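Long-range contacts in Two-component system sensor histidine kinase (Bacteroides thetaiotaomicron, PDB 3VA6), which probably acts as a sensor histidine kinase and transcription regulator, the present chain being its extracellular part, built of beta-propellers and a beta-sandwich: residues D13-G18 with Y298-S303; P183-Q188 with Y212-F217; H230-K235 with T249-Y254. All coordinates share one frame; numbering follows the deposited sequence.

Interaction 1: residues D13-G18 with Y298-S303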
loop_
_atom_site.group_PDB
_atom_site.type_symbol
_atom_site.label_atom_id
_atom_site.label_comp_id
_atom_site.label_asym_id
_atom_site.label_seq_id
_atom_site.Cartn_x
_atom_site.Cartn_y
_atom_site.Cartn_z
ATOM N N ASP A 13 -4.531 3.495 21.329
ATOM C CA ASP A 13 -4.443 4.927 21.496
ATOM C C ASP A 13 -5.894 5.424 21.470
ATOM O O ASP A 13 -6.624 5.289 20.489
ATOM C CB ASP A 13 -3.378 5.535 20.524
ATOM C CG ASP A 13 -3.947 6.496 19.501
ATOM O OD1 ASP A 13 -3.625 7.721 19.552
ATOM O OD2 ASP A 13 -4.692 6.021 18.619
ATOM N N ASN A 14 -6.329 5.885 22.635
ATOM C CA ASN A 14 -7.733 6.216 22.912
ATOM C C ASN A 14 -8.089 7.684 22.649
ATOM O O ASN A 14 -7.344 8.598 23.016
ATOM C CB ASN A 14 -8.052 5.830 24.348
ATOM C CG ASN A 14 -7.913 4.341 24.577
ATOM O OD1 ASN A 14 -8.297 3.522 23.725
ATOM N ND2 ASN A 14 -7.332 3.975 25.705
ATOM N N ILE A 15 -9.239 7.871 21.996
ATOM C CA ILE A 15 -9.659 9.151 21.430
ATOM C C ILE A 15 -11.073 9.442 21.904
ATOM O O ILE A 15 -11.941 8.563 21.879
ATOM C CB ILE A 15 -9.643 9.094 19.883
ATOM C CG1 ILE A 15 -8.247 8.695 19.383
ATOM C CG2 ILE A 15 -10.079 10.420 19.283
ATOM C CD1 ILE A 15 -8.138 8.434 17.896
ATOM N N TYR A 16 -11.305 10.672 22.347
ATOM C CA TYR A 16 -12.582 11.042 22.965
ATOM C C TYR A 16 -13.178 12.292 22.305
ATOM O O TYR A 16 -12.470 13.152 21.794
ATOM C CB TYR A 16 -12.399 11.226 24.458
ATOM C CG TYR A 16 -11.908 9.973 25.157
ATOM C CD1 TYR A 16 -10.590 9.846 25.562
ATOM C CD2 TYR A 16 -12.766 8.916 25.414
ATOM C CE1 TYR A 16 -10.137 8.703 26.205
ATOM C CE2 TYR A 16 -12.324 7.765 26.048
ATOM C CZ TYR A 16 -11.003 7.661 26.444
ATOM O OH TYR A 16 -10.568 6.515 27.091
ATOM N N LEU A 17 -14.493 12.369 22.312
ATOM C CA LEU A 17 -15.205 13.389 21.596
ATOM C C LEU A 17 -15.784 14.477 22.461
ATOM O O LEU A 17 -16.227 15.488 21.935
ATOM C CB LEU A 17 -16.334 12.734 20.843
ATOM C CG LEU A 17 -15.843 11.628 19.924
ATOM C CD1 LEU A 17 -16.945 11.220 18.954
ATOM C CD2 LEU A 17 -14.640 12.140 19.146
ATOM N N GLY A 18 -15.772 14.311 23.768
ATOM C CA GLY A 18 -16.488 15.222 24.614
ATOM C C GLY A 18 -17.306 14.361 25.530
ATOM O O GLY A 18 -17.485 13.169 25.278
ATOM N N TYR A 298 -18.042 4.271 25.559
ATOM C CA TYR A 298 -17.286 5.401 26.060
ATOM C C TYR A 298 -15.998 5.583 25.234
ATOM O O TYR A 298 -14.916 5.220 25.683
ATOM C CB TYR A 298 -16.977 5.214 27.545
ATOM C CG TYR A 298 -16.394 6.425 28.212
ATOM C CD1 TYR A 298 -17.176 7.549 28.435
ATOM C CD2 TYR A 298 -15.054 6.460 28.616
ATOM C CE1 TYR A 298 -16.644 8.687 29.021
ATOM C CE2 TYR A 298 -14.513 7.591 29.212
ATOM C CZ TYR A 298 -15.315 8.710 29.419
ATOM O OH TYR A 298 -14.810 9.865 30.015
ATOM N N GLY A 299 -16.123 6.133 24.028
ATOM C CA GLY A 299 -14.943 6.542 23.242
ATOM C C GLY A 299 -14.460 5.635 22.104
ATOM O O GLY A 299 -15.103 4.640 21.747
ATOM N N ILE A 300 -13.308 5.997 21.545
ATOM C CA ILE A 300 -12.718 5.284 20.427
ATOM C C ILE A 300 -11.388 4.682 20.861
ATOM O O ILE A 300 -10.612 5.308 21.591
ATOM C CB ILE A 300 -12.486 6.221 19.232
ATOM C CG1 ILE A 300 -13.801 6.566 18.530
ATOM C CG2 ILE A 300 -11.567 5.558 18.224
ATOM C CD1 ILE A 300 -13.684 7.752 17.590
ATOM N N SER A 301 -11.145 3.447 20.446
ATOM C CA SER A 301 -9.863 2.797 20.683
ATOM C C SER A 301 -9.288 2.479 19.328
ATOM O O SER A 301 -9.869 1.699 18.574
ATOM C CB SER A 301 -10.026 1.514 21.504
ATOM O OG SER A 301 -9.998 1.777 22.897
ATOM N N LEU A 302 -8.154 3.106 19.021
ATOM C CA LEU A 302 -7.440 2.875 17.766
ATOM C C LEU A 302 -6.329 1.865 17.986
ATOM O O LEU A 302 -5.457 2.072 18.844
ATOM C CB LEU A 302 -6.834 4.188 17.246
ATOM C CG LEU A 302 -5.866 4.163 16.061
ATOM C CD1 LEU A 302 -6.558 3.699 14.789
ATOM C CD2 LEU A 302 -5.292 5.557 15.897
ATOM N N SER A 303 -6.354 0.783 17.204
ATOM C CA SER A 303 -5.236 -0.138 17.171
ATOM C C SER A 303 -4.474 0.044 15.876
ATOM O O SER A 303 -4.972 -0.259 14.802
ATOM C CB SER A 303 -5.687 -1.588 17.319
ATOM O OG SER A 303 -4.544 -2.417 17.503
#

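Interaction 2: residues P183-Q188 with Y212-F217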
loop_
_atom_site.group_PDB
_atom_site.type_symbol
_atom_site.label_atom_id
_atom_site.label_comp_id
_atom_site.label_asym_id
_atom_site.label_seq_id
_atom_site.Cartn_x
_atom_site.Cartn_y
_atom_site.Cartn_z
ATOM N N PRO A 183 -30.336 -21.388 13.798
ATOM C CA PRO A 183 -30.944 -21.993 14.966
ATOM C C PRO A 183 -31.836 -21.066 15.776
ATOM O O PRO A 183 -31.536 -19.892 15.935
ATOM C CB PRO A 183 -29.734 -22.377 15.803
ATOM C CG PRO A 183 -28.683 -22.713 14.812
ATOM C CD PRO A 183 -28.949 -21.854 13.609
ATOM N N VAL A 184 -32.912 -21.637 16.296
ATOM C CA VAL A 184 -33.876 -20.953 17.140
ATOM C C VAL A 184 -33.636 -21.409 18.572
ATOM O O VAL A 184 -33.591 -22.607 18.845
ATOM C CB VAL A 184 -35.314 -21.270 16.682
ATOM C CG1 VAL A 184 -36.301 -21.044 17.819
ATOM C CG2 VAL A 184 -35.645 -20.444 15.442
ATOM N N HIS A 185 -33.459 -20.468 19.494
ATOM C CA HIS A 185 -32.968 -20.819 20.825
ATOM C C HIS A 185 -34.039 -20.755 21.907
ATOM O O HIS A 185 -34.893 -19.872 21.915
ATOM C CB HIS A 185 -31.754 -19.953 21.184
ATOM C CG HIS A 185 -30.611 -20.035 20.188
ATOM N ND1 HIS A 185 -29.687 -21.023 20.218
ATOM C CD2 HIS A 185 -30.245 -19.190 19.142
ATOM C CE1 HIS A 185 -28.789 -20.836 19.234
ATOM N NE2 HIS A 185 -29.121 -19.711 18.573
ATOM N N SER A 186 -34.036 -21.723 22.815
ATOM C CA SER A 186 -34.999 -21.695 23.925
ATOM C C SER A 186 -34.873 -20.419 24.757
ATOM O O SER A 186 -35.834 -19.717 24.932
ATOM C CB SER A 186 -34.907 -22.925 24.815
ATOM O OG SER A 186 -33.645 -23.014 25.419
ATOM N N SER A 187 -33.690 -20.098 25.249
ATOM C CA SER A 187 -33.446 -18.845 25.981
ATOM C C SER A 187 -33.916 -17.552 25.287
ATOM O O SER A 187 -34.132 -16.543 25.933
ATOM C CB SER A 187 -31.947 -18.709 26.129
ATOM O OG SER A 187 -31.350 -18.628 24.838
ATOM N N GLN A 188 -33.987 -17.580 23.958
ATOM C CA GLN A 188 -34.415 -16.430 23.136
ATOM C C GLN A 188 -35.911 -16.498 22.818
ATOM O O GLN A 188 -36.490 -17.590 22.740
ATOM C CB GLN A 188 -33.616 -16.363 21.822
ATOM C CG GLN A 188 -32.229 -15.799 21.977
ATOM C CD GLN A 188 -31.373 -15.988 20.751
ATOM O OE1 GLN A 188 -31.867 -16.208 19.644
ATOM N NE2 GLN A 188 -30.076 -15.867 20.937
ATOM N N TYR A 212 -24.190 -16.155 19.944
ATOM C CA TYR A 212 -23.618 -17.086 18.993
ATOM C C TYR A 212 -23.020 -16.293 17.874
ATOM O O TYR A 212 -23.563 -15.236 17.530
ATOM C CB TYR A 212 -24.685 -18.065 18.495
ATOM C CG TYR A 212 -25.391 -18.768 19.659
ATOM C CD1 TYR A 212 -26.539 -18.234 20.228
ATOM C CD2 TYR A 212 -24.872 -19.934 20.220
ATOM C CE1 TYR A 212 -27.156 -18.843 21.304
ATOM C CE2 TYR A 212 -25.487 -20.553 21.300
ATOM C CZ TYR A 212 -26.632 -20.003 21.853
ATOM O OH TYR A 212 -27.249 -20.609 22.956
ATOM N N LEU A 213 -21.855 -16.758 17.396
ATOM C CA LEU A 213 -21.201 -16.244 16.202
ATOM C C LEU A 213 -21.211 -17.331 15.144
ATOM O O LEU A 213 -20.552 -18.354 15.289
ATOM C CB LEU A 213 -19.748 -15.852 16.511
ATOM C CG LEU A 213 -18.853 -15.413 15.341
ATOM C CD1 LEU A 213 -19.316 -14.127 14.718
ATOM C CD2 LEU A 213 -17.437 -15.295 15.860
ATOM N N PHE A 214 -21.937 -17.097 14.065
ATOM C CA PHE A 214 -22.058 -18.098 13.012
ATOM C C PHE A 214 -21.209 -17.795 11.792
ATOM O O PHE A 214 -20.910 -16.640 11.479
ATOM C CB PHE A 214 -23.506 -18.218 12.535
ATOM C CG PHE A 214 -24.426 -18.789 13.540
ATOM C CD1 PHE A 214 -25.239 -17.970 14.291
ATOM C CD2 PHE A 214 -24.471 -20.133 13.733
ATOM C CE1 PHE A 214 -26.087 -18.486 15.221
ATOM C CE2 PHE A 214 -25.312 -20.661 14.658
ATOM C CZ PHE A 214 -26.123 -19.834 15.405
ATOM N N GLN A 215 -20.881 -18.864 11.084
ATOM C CA GLN A 215 -20.324 -18.779 9.768
ATOM C C GLN A 215 -21.295 -19.415 8.794
ATOM O O GLN A 215 -21.550 -20.635 8.876
ATOM C CB GLN A 215 -19.001 -19.512 9.728
ATOM C CG GLN A 215 -17.827 -18.672 10.198
ATOM C CD GLN A 215 -16.538 -19.444 10.199
ATOM O OE1 GLN A 215 -15.672 -19.155 9.419
ATOM N NE2 GLN A 215 -16.425 -20.461 11.058
ATOM N N TYR A 216 -21.856 -18.589 7.903
ATOM C CA TYR A 216 -22.700 -19.083 6.811
ATOM C C TYR A 216 -21.893 -19.186 5.568
ATOM O O TYR A 216 -21.229 -18.221 5.184
ATOM C CB TYR A 216 -23.883 -18.159 6.529
ATOM C CG TYR A 216 -24.733 -18.617 5.360
ATOM C CD1 TYR A 216 -25.575 -19.705 5.493
ATOM C CD2 TYR A 216 -24.684 -17.958 4.105
ATOM C CE1 TYR A 216 -26.352 -20.121 4.430
ATOM C CE2 TYR A 216 -25.459 -18.371 3.029
ATOM C CZ TYR A 216 -26.278 -19.450 3.207
ATOM O OH TYR A 216 -27.050 -19.881 2.194
ATOM N N PHE A 217 -21.978 -20.356 4.931
ATOM C CA PHE A 217 -21.329 -20.627 3.646
ATOM C C PHE A 217 -22.347 -20.751 2.506
ATOM O O PHE A 217 -23.078 -21.746 2.425
ATOM C CB PHE A 217 -20.536 -21.921 3.743
ATOM C CG PHE A 217 -19.477 -21.889 4.794
ATOM C CD1 PHE A 217 -19.752 -22.334 6.074
ATOM C CD2 PHE A 217 -18.207 -21.408 4.513
ATOM C CE1 PHE A 217 -18.774 -22.311 7.059
ATOM C CE2 PHE A 217 -17.231 -21.380 5.500
ATOM C CZ PHE A 217 -17.512 -21.838 6.775
#

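Interaction 3: residues H230-K235 with T249-Y254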
loop_
_atom_site.group_PDB
_atom_site.type_symbol
_atom_site.label_atom_id
_atom_site.label_comp_id
_atom_site.label_asym_id
_atom_site.label_seq_id
_atom_site.Cartn_x
_atom_site.Cartn_y
_atom_site.Cartn_z
ATOM N N HIS A 230 -21.537 -17.068 26.098
ATOM C CA HIS A 230 -22.693 -17.203 27.010
ATOM C C HIS A 230 -22.986 -15.887 27.649
ATOM O O HIS A 230 -22.113 -15.302 28.272
ATOM C CB HIS A 230 -22.450 -18.304 28.058
ATOM C CG HIS A 230 -22.361 -19.724 27.465
ATOM N ND1 HIS A 230 -21.549 -20.041 26.400
ATOM C CD2 HIS A 230 -23.015 -20.933 27.836
ATOM C CE1 HIS A 230 -21.691 -21.359 26.092
ATOM N NE2 HIS A 230 -22.592 -21.908 26.972
ATOM N N ASN A 231 -24.201 -15.386 27.409
ATOM C CA ASN A 231 -24.651 -14.052 27.843
ATOM C C ASN A 231 -23.882 -12.850 27.355
ATOM O O ASN A 231 -23.916 -11.807 28.001
ATOM C CB ASN A 231 -24.728 -14.022 29.347
ATOM C CG ASN A 231 -25.600 -15.114 29.841
ATOM O OD1 ASN A 231 -26.634 -15.417 29.212
ATOM N ND2 ASN A 231 -25.174 -15.775 30.922
ATOM N N ASN A 232 -23.205 -12.976 26.217
ATOM C CA ASN A 232 -22.789 -11.772 25.483
ATOM C C ASN A 232 -23.649 -11.592 24.268
ATOM O O ASN A 232 -24.361 -12.487 23.841
ATOM C CB ASN A 232 -21.314 -11.795 25.052
ATOM C CG ASN A 232 -20.339 -11.923 26.235
ATOM O OD1 ASN A 232 -19.273 -12.610 26.132
ATOM N ND2 ASN A 232 -20.694 -11.284 27.390
ATOM N N SER A 233 -23.557 -10.412 23.701
ATOM C CA SER A 233 -24.217 -10.070 22.460
ATOM C C SER A 233 -23.116 -9.703 21.495
ATOM O O SER A 233 -22.199 -9.024 21.894
ATOM C CB SER A 233 -25.113 -8.865 22.715
ATOM O OG SER A 233 -25.462 -8.210 21.522
ATOM N N ILE A 234 -23.187 -10.151 20.244
ATOM C CA ILE A 234 -22.215 -9.711 19.265
ATOM C C ILE A 234 -22.774 -8.560 18.466
ATOM O O ILE A 234 -23.710 -8.723 17.711
ATOM C CB ILE A 234 -21.821 -10.829 18.304
ATOM C CG1 ILE A 234 -21.267 -12.020 19.085
ATOM C CG2 ILE A 234 -20.785 -10.322 17.347
ATOM C CD1 ILE A 234 -20.527 -13.052 18.259
ATOM N N LYS A 235 -22.166 -7.399 18.606
ATOM C CA LYS A 235 -22.684 -6.177 18.001
ATOM C C LYS A 235 -21.970 -5.721 16.743
ATOM O O LYS A 235 -22.522 -4.928 15.999
ATOM C CB LYS A 235 -22.625 -5.058 19.031
ATOM C CG LYS A 235 -23.327 -5.434 20.334
ATOM C CD LYS A 235 -23.472 -4.259 21.270
ATOM C CE LYS A 235 -24.741 -4.450 22.078
ATOM N NZ LYS A 235 -24.793 -5.868 22.553
ATOM N N THR A 249 -18.400 -7.059 21.141
ATOM C CA THR A 249 -19.504 -7.544 21.953
ATOM C C THR A 249 -19.802 -6.579 23.087
ATOM O O THR A 249 -19.259 -5.480 23.129
ATOM C CB THR A 249 -19.204 -8.954 22.472
ATOM O OG1 THR A 249 -18.437 -8.877 23.673
ATOM C CG2 THR A 249 -18.436 -9.751 21.405
ATOM N N ASP A 250 -20.695 -6.963 23.984
ATOM C CA ASP A 250 -21.030 -6.116 25.144
ATOM C C ASP A 250 -20.100 -6.468 26.317
ATOM O O ASP A 250 -20.220 -5.924 27.401
ATOM C CB ASP A 250 -22.519 -6.237 25.524
ATOM C CG ASP A 250 -22.926 -7.658 25.827
ATOM O OD1 ASP A 250 -22.184 -8.604 25.401
ATOM O OD2 ASP A 250 -23.986 -7.841 26.470
ATOM N N ASN A 251 -19.167 -7.380 26.065
ATOM C CA ASN A 251 -18.106 -7.717 27.000
ATOM C C ASN A 251 -16.764 -7.904 26.281
ATOM O O ASN A 251 -16.113 -8.954 26.373
ATOM C CB ASN A 251 -18.465 -8.977 27.782
ATOM C CG ASN A 251 -17.349 -9.428 28.689
ATOM O OD1 ASN A 251 -17.036 -10.622 28.769
ATOM N ND2 ASN A 251 -16.713 -8.472 29.353
ATOM N N GLY A 252 -16.366 -6.860 25.572
ATOM C CA GLY A 252 -15.019 -6.748 25.065
ATOM C C GLY A 252 -14.908 -7.314 23.685
ATOM O O GLY A 252 -15.910 -7.565 23.040
ATOM N N LEU A 253 -13.671 -7.498 23.240
ATOM C CA LEU A 253 -13.365 -7.841 21.863
ATOM C C LEU A 253 -12.810 -9.247 21.824
ATOM O O LEU A 253 -11.983 -9.616 22.652
ATOM C CB LEU A 253 -12.341 -6.860 21.304
ATOM C CG LEU A 253 -11.772 -7.200 19.943
ATOM C CD1 LEU A 253 -12.931 -7.212 18.981
ATOM C CD2 LEU A 253 -10.720 -6.195 19.526
ATOM N N TYR A 254 -13.276 -10.028 20.859
ATOM C CA TYR A 254 -12.764 -11.369 20.626
ATOM C C TYR A 254 -12.134 -11.400 19.242
ATOM O O TYR A 254 -12.663 -10.796 18.303
ATOM C CB TYR A 254 -13.879 -12.409 20.729
ATOM C CG TYR A 254 -14.436 -12.593 22.118
ATOM C CD1 TYR A 254 -13.790 -13.409 23.032
ATOM C CD2 TYR A 254 -15.601 -11.965 22.515
ATOM C CE1 TYR A 254 -14.280 -13.595 24.302
ATOM C CE2 TYR A 254 -16.103 -12.144 23.785
ATOM C CZ TYR A 254 -15.438 -12.967 24.678
ATOM O OH TYR A 254 -15.937 -13.162 25.960
#

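Interaction 1: residues D13-G18 with Y298-S303
Asp13 and Ile15 pair with Leu302 and Ile300 through four backbone hydrogen bonds that close a beta-propeller in the manner called Velcro. Strand 13-15, from the start of the chain, runs antiparallel to strand 299-303, at 152° between directions, and becomes the outermost strand of a blade whose other three strands lie some 280 residues later. The ladder is regular: Asp13 N meets Leu302 O at 3.0 Å and Ile15 N meets Ile300 O at 2.9 Å, each answered by a bond in the reverse sense. Asn14 and Ser301 form the non-hydrogen-bonded pair between them, with CA atoms 4.6 Å apart. On the opposite face of the sheet, CB of Ile15 lies 4.1 Å from CB of Ile300, and both side chains rest on Trp293 of the adjoining strand, as does Leu302. Past the strand, Tyr16 presents its ring edge to the carbonyl of Tyr298, CE2 to O 3.7 Å, while the two rings meet obliquely with planes 44° apart. Thr277 ties the two tyrosines together, its OG1 hydrogen-bonded to Tyr16 OH and to Tyr298 O. Asn14 is held at both ends of its amide. CG, anti to the carbonyl carbon (chi1 -63°), puts OD1 where it accepts from Ser301 OG at 2.6 Å, while ND2 bonds to Ser275 O; the serine hydroxyl oxygen is also hydrogen-bonded to Thr277 N.

Interaction 2: residues P183-Q188 with Y212-F217
Pro183 and Phe214 approach from opposite directions, CG of the proline 3.9 Å from CZ of the phenyl ring. CD of Pro183 lies equally near, so the CG-CD side of the pyrrolidine packs against the CZ/CE2 end of the phenyl ring, while Phe214 also rests on Ile223 of the next strand in its own blade. Two residues on, His185 supplies the main element, an offset stack on Tyr212: the ring centroids are 4.0 Å apart and the planes differ by only 1°. CE1 of Tyr212 sits over the middle of the imidazole, whereas His185 CE1 falls toward the rim of the phenol ring. The carbonyl carbon of Pro183 lies over the other imidazole face, and Phe214 CZ stands at the imidazole edge, 4.4 Å from NE2. With CG anti to its carbonyl carbon (chi1 -56°), His185 lays its ring between the loop backbone and the tyrosine. Gln188 ends the run, bringing NE2 to the edge of Tyr212, 4.2 Å from CE1. Thus residues 183-188, in the propeller loop from strand 176-180 of one blade to strand 193-199 of the next, lean on strand 212-216. Were Tyr212 cut back to an alanine, the imidazole would probably lose the stacking partner on that face and be freer to turn. No hydrogen bond joins the two segments, which implies that this surface contact depends on ring overlap and apolar contact rather than on polar bonds.

Interaction 3: residues H230-K235 with T249-Y254
Ser233 and Asp250 hold the two segments together through backbone and carboxylate. Ser233 N donates to Asp250 OD1 at 2.8 Å with an N-H...O angle of 164°, but it reaches the oxygen from 51° above the carboxylate plane. Asp250 CG lies between its own backbone N and carbonyl carbon, which turns the acid back toward the neighbouring strand. The return bond, Asp250 N to Ser233 O, is weak at 3.3 Å. Ser233 OG is engaged as well: it accepts from Lys235 NZ at 2.6 Å and is hydrogen-bonded to Glu210. The ammonium group stays 4.5 Å from Asp250 OD2, beyond a salt bridge, although the nearby opposite charges would be expected to attract.

The setting is a propeller blade of antiparallel strands, in which residues 249-252 make the tight turn from strand 245-249 to strand 252-256 and residues 232-235 begin the blade's first strand. An ST turn organises that corner: Thr249 OG1 accepts from Asn251 N at 2.9 Å and donates to Gly252 O, also at 2.9 Å. Gly252 O receives Thr249 N too, the two donors coming from opposite faces of its carbonyl plane. Asn251 O is satisfied by His265 NE2 of the blade's outermost strand.

Asn232 is less firmly gripped. Its OD1 takes a weak bond from Tyr254 OH at 3.4 Å, at the edge of a ring that stacks on both Phe229 and His265. Its ND2 gives a weak bond to Asn231 O and lies 3.2 Å from Asn251 CB, with the two amide planes 50° apart.

All three contacts belong to the propeller formed by the first part of the chain. Interaction 1 closes its ring, and along the chain the other two are nested inside the loop it makes. Interactions 2 and 3, in neighbouring blades, have centres about 14 Å apart and touch through Leu213 CB and Ile234 CD1. Interaction 2 lies at the surface and has ring stacking but no hydrogen bond, while interactions 1 and 3 are partly buried. Interaction 1 uses regular strand pairing, interaction 3 mainly side-chain bonds around a turn. The threonine pattern of that turn recurs beside interaction 1, where Thr296 OG1 is hydrogen-bonded to Tyr298 N and Gly299 O.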